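Local coordinates for uncharacterized protein LPG1670 (Legionella pneumophila subsp. pneumophila, PDB 5T2X) that is of unknown function but folds as a strand-free array of packed alpha-helices and belongs to the uncharacterised DUF5630 family, at residues T157-Y160 and A161-C165; G172-L175 and F176-T179. All blocks are in the same frame, centred on the assembly; numbering follows the deposited sequence.

Interactions 1 and 2 lie on consecutive helices, 153-167 and 169-185, which run in roughly opposite directions as an alpha-alpha hairpin; their centres are 8 Å apart. Each is a local contact along a single helix, part buried and part solvent-facing. In residues 157-165 an exposed histidine lies beside a partly exposed lysine, whereas residues 172-179 carry more aromatic side chains, spread over three neighbouring helices. Both bury a threonine whose hydroxyl bonds to a carbonyl one turn back: Leu175 O, inside interaction 2, but Tyr153 O, ahead of interaction 1. The two meet directly: Leu158 CD1 packs on Phe176 CE2 at 3.5 Å, and Ala161 CB approaches Thr179 OG1 at 3.5 Å.

Interaction 1. Residues T157-Y160 and A161-C165; sequences TLHY and AQKAC
His159 and Lys163 sit one turn apart on the same face of the helix and lie side by side, pointing the same way. The imidazole approaches obliquely: its CE1 is 4.0 Å from Lys163 CG, a loose van der Waals touch between a ring and the root of an aliphatic chain. CG of His159 stands opposite the backbone N (chi1 171°), which carries the ring forward along the helix to the lysine. Lys163 then bends at chi2 (-66°) and takes its ammonium away; NZ is hydrogen-bonded to Gln166 OE1, and 6.0 Å separates it from His159 NE2. If the imidazole were protonated, the two charges would probably repel mildly at this distance. The lysine chain also touches Tyr135 of helix 132-147. Gln162, exposed like His159, stretches its amide outward, and only the start of its chain is close-packed, with CB 3.3 Å from Leu158 O.

Beneath these side chains runs regular alpha-helical bonding from residue i+4 back to residue i, in the helix that forms the first arm of an alpha-alpha hairpin with helix 169-185. Gln162 N gives Leu158 O a 2.8 Å bond and Lys163 N gives His159 O one of 3.0 Å. Ala164 N follows with 3.2 Å to Tyr160 O, whereas the bond from Ala161 N to Thr157 O is weak at 3.4 Å.

The opposite character belongs to Thr157 and Ala161, buried one turn apart and both against Thr179 of helix 169-185. The small methyl of Ala161 packs directly on that helix, consistent with a close approach, and Thr157 turns its hydroxyl back to Tyr153 O, so this polar atom is satisfied within its own helix. Thr157 also packs on Ala142 and Tyr143 of helix 132-147, and Tyr160 reaches Leu138 of the same helix.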
# COMPACT_ATOMS: atom_id res chain seq x y z
N THR A 157 -13.61 -4.90 -1.20
CA THR A 157 -13.30 -3.53 -1.58
C THR A 157 -12.93 -2.69 -0.36
O THR A 157 -11.92 -1.98 -0.37
CB THR A 157 -14.49 -2.90 -2.31
OG1 THR A 157 -14.96 -3.80 -3.32
CG2 THR A 157 -14.07 -1.60 -2.97
N LEU A 158 -13.74 -2.77 0.69
CA LEU A 158 -13.46 -2.00 1.89
C LEU A 158 -12.29 -2.58 2.68
O LEU A 158 -11.55 -1.83 3.33
CB LEU A 158 -14.70 -1.92 2.77
CG LEU A 158 -14.73 -0.79 3.80
CD1 LEU A 158 -14.63 0.55 3.11
CD2 LEU A 158 -16.00 -0.87 4.64
N HIS A 159 -12.10 -3.90 2.62
CA HIS A 159 -10.98 -4.52 3.33
C HIS A 159 -9.64 -4.06 2.76
O HIS A 159 -8.71 -3.78 3.51
CB HIS A 159 -11.09 -6.04 3.27
CG HIS A 159 -9.88 -6.75 3.79
ND1 HIS A 159 -9.54 -6.75 5.12
CD2 HIS A 159 -8.93 -7.47 3.15
CE1 HIS A 159 -8.43 -7.45 5.29
NE2 HIS A 159 -8.04 -7.90 4.11
N TYR A 160 -9.53 -3.99 1.43
CA TYR A 160 -8.28 -3.56 0.82
C TYR A 160 -7.98 -2.11 1.15
O TYR A 160 -6.82 -1.74 1.38
CB TYR A 160 -8.33 -3.78 -0.69
CG TYR A 160 -8.33 -5.24 -1.10
CD1 TYR A 160 -7.49 -6.15 -0.47
CD2 TYR A 160 -9.17 -5.70 -2.10
CE1 TYR A 160 -7.49 -7.49 -0.84
CE2 TYR A 160 -9.18 -7.03 -2.47
CZ TYR A 160 -8.33 -7.92 -1.84
OH TYR A 160 -8.33 -9.25 -2.20
N ALA A 161 -9.02 -1.26 1.19
CA ALA A 161 -8.82 0.13 1.56
C ALA A 161 -8.47 0.27 3.04
O ALA A 161 -7.68 1.14 3.42
CB ALA A 161 -10.06 0.95 1.22
N GLN A 162 -9.05 -0.59 3.89
CA GLN A 162 -8.73 -0.55 5.31
C GLN A 162 -7.28 -0.96 5.56
O GLN A 162 -6.61 -0.38 6.42
CB GLN A 162 -9.68 -1.46 6.08
CG GLN A 162 -9.37 -1.59 7.56
CD GLN A 162 -10.41 -2.40 8.31
OE1 GLN A 162 -11.46 -2.73 7.77
NE2 GLN A 162 -10.12 -2.73 9.56
N LYS A 163 -6.78 -1.94 4.81
CA LYS A 163 -5.38 -2.32 4.93
C LYS A 163 -4.46 -1.19 4.49
O LYS A 163 -3.38 -1.02 5.06
CB LYS A 163 -5.11 -3.59 4.11
CG LYS A 163 -5.38 -4.88 4.87
CD LYS A 163 -4.41 -5.03 6.03
CE LYS A 163 -4.67 -6.29 6.82
NZ LYS A 163 -3.73 -6.42 7.97
N ALA A 164 -4.87 -0.41 3.49
CA ALA A 164 -4.06 0.74 3.09
C ALA A 164 -3.96 1.77 4.21
O ALA A 164 -2.95 2.48 4.31
CB ALA A 164 -4.64 1.37 1.83
N CYS A 165 -4.98 1.85 5.06
CA CYS A 165 -4.93 2.78 6.19
C CYS A 165 -3.92 2.33 7.24
O CYS A 165 -3.36 3.17 7.95
CB CYS A 165 -6.31 2.91 6.83
SG CYS A 165 -7.58 3.59 5.75

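Interaction 2. Residues G172-L175 and F176-T179; sequences GYLL and FYKT
The Tyr177 ring has Leu174 O at its edge, near the ring plane and 3.5 Å from CD2. Leu174 CD2 comes to that same ring carbon obliquely, at 4.1 Å, a light apolar touch between side chains three residues apart. A first torsion of 145°, well short of fully staggered, sets the ring in this position; beyond the helix it meets Leu201, Ala240 and Thr244. The other two rings point elsewhere: Tyr173 packs on Ile203 and Ala204, Phe176 on Leu158, Cys165 and Ala200.

Polar interest centres on Leu175 O, gripped by two donors of one residue. Thr179 N bonds to it at 2.8 Å, and the Thr179 hydroxyl gives it a second bond, OG1 to O 2.7 Å, the two arriving from opposite faces of the carbonyl plane. With chi1 at -60°, OG1 swings back beside its own backbone N and over the preceding turn, where Leu175 CD1 lies 3.8 Å from it. A buried hydroxyl is thereby satisfied without leaving its helix, an arrangement characteristic of threonine inside an alpha-helix, here in the second arm of an alpha-alpha hairpin.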
# COMPACT_ATOMS: atom_id res chain seq x y z
N GLY A 172 -3.62 6.33 2.32
CA GLY A 172 -4.42 5.18 2.70
C GLY A 172 -5.82 5.57 3.14
O GLY A 172 -6.81 4.97 2.70
N TYR A 173 -5.92 6.57 4.02
CA TYR A 173 -7.23 7.01 4.48
C TYR A 173 -8.01 7.72 3.37
O TYR A 173 -9.25 7.68 3.37
CB TYR A 173 -7.09 7.92 5.70
CG TYR A 173 -6.87 7.14 6.98
CD1 TYR A 173 -7.94 6.67 7.72
CD2 TYR A 173 -5.59 6.86 7.43
CE1 TYR A 173 -7.75 5.95 8.88
CE2 TYR A 173 -5.38 6.14 8.59
CZ TYR A 173 -6.47 5.69 9.31
OH TYR A 173 -6.27 4.97 10.47
N LEU A 174 -7.32 8.37 2.43
CA LEU A 174 -8.01 8.92 1.28
C LEU A 174 -8.59 7.82 0.40
O LEU A 174 -9.67 8.00 -0.18
CB LEU A 174 -7.07 9.82 0.48
CG LEU A 174 -6.81 11.21 1.07
CD1 LEU A 174 -5.92 12.03 0.15
CD2 LEU A 174 -8.12 11.93 1.34
N LEU A 175 -7.89 6.69 0.29
CA LEU A 175 -8.44 5.55 -0.44
C LEU A 175 -9.68 5.00 0.26
O LEU A 175 -10.68 4.70 -0.39
CB LEU A 175 -7.38 4.47 -0.61
CG LEU A 175 -7.85 3.14 -1.20
CD1 LEU A 175 -8.39 3.34 -2.61
CD2 LEU A 175 -6.73 2.11 -1.20
N PHE A 176 -9.61 4.85 1.58
CA PHE A 176 -10.78 4.41 2.34
C PHE A 176 -11.92 5.40 2.20
O PHE A 176 -13.09 5.00 2.09
CB PHE A 176 -10.40 4.23 3.81
CG PHE A 176 -11.44 3.52 4.64
CD1 PHE A 176 -12.47 4.22 5.24
CD2 PHE A 176 -11.37 2.15 4.83
CE1 PHE A 176 -13.43 3.57 6.00
CE2 PHE A 176 -12.32 1.49 5.59
CZ PHE A 176 -13.35 2.20 6.18
N TYR A 177 -11.61 6.70 2.21
CA TYR A 177 -12.64 7.72 2.04
C TYR A 177 -13.30 7.61 0.67
O TYR A 177 -14.53 7.63 0.55
CB TYR A 177 -12.04 9.10 2.26
CG TYR A 177 -12.61 10.20 1.39
CD1 TYR A 177 -13.84 10.78 1.68
CD2 TYR A 177 -11.92 10.66 0.27
CE1 TYR A 177 -14.36 11.78 0.89
CE2 TYR A 177 -12.44 11.65 -0.53
CZ TYR A 177 -13.66 12.22 -0.22
OH TYR A 177 -14.18 13.21 -1.02
N LYS A 178 -12.49 7.50 -0.39
CA LYS A 178 -13.04 7.38 -1.73
C LYS A 178 -13.79 6.06 -1.91
O LYS A 178 -14.78 6.01 -2.65
CB LYS A 178 -11.93 7.51 -2.77
CG LYS A 178 -12.43 7.64 -4.20
CD LYS A 178 -13.31 8.88 -4.35
CE LYS A 178 -13.86 9.00 -5.77
NZ LYS A 178 -14.70 10.22 -5.93
N THR A 179 -13.33 4.99 -1.26
CA THR A 179 -14.03 3.71 -1.36
C THR A 179 -15.41 3.79 -0.73
O THR A 179 -16.38 3.22 -1.26
CB THR A 179 -13.19 2.61 -0.70
OG1 THR A 179 -11.93 2.51 -1.36
CG2 THR A 179 -13.91 1.27 -0.78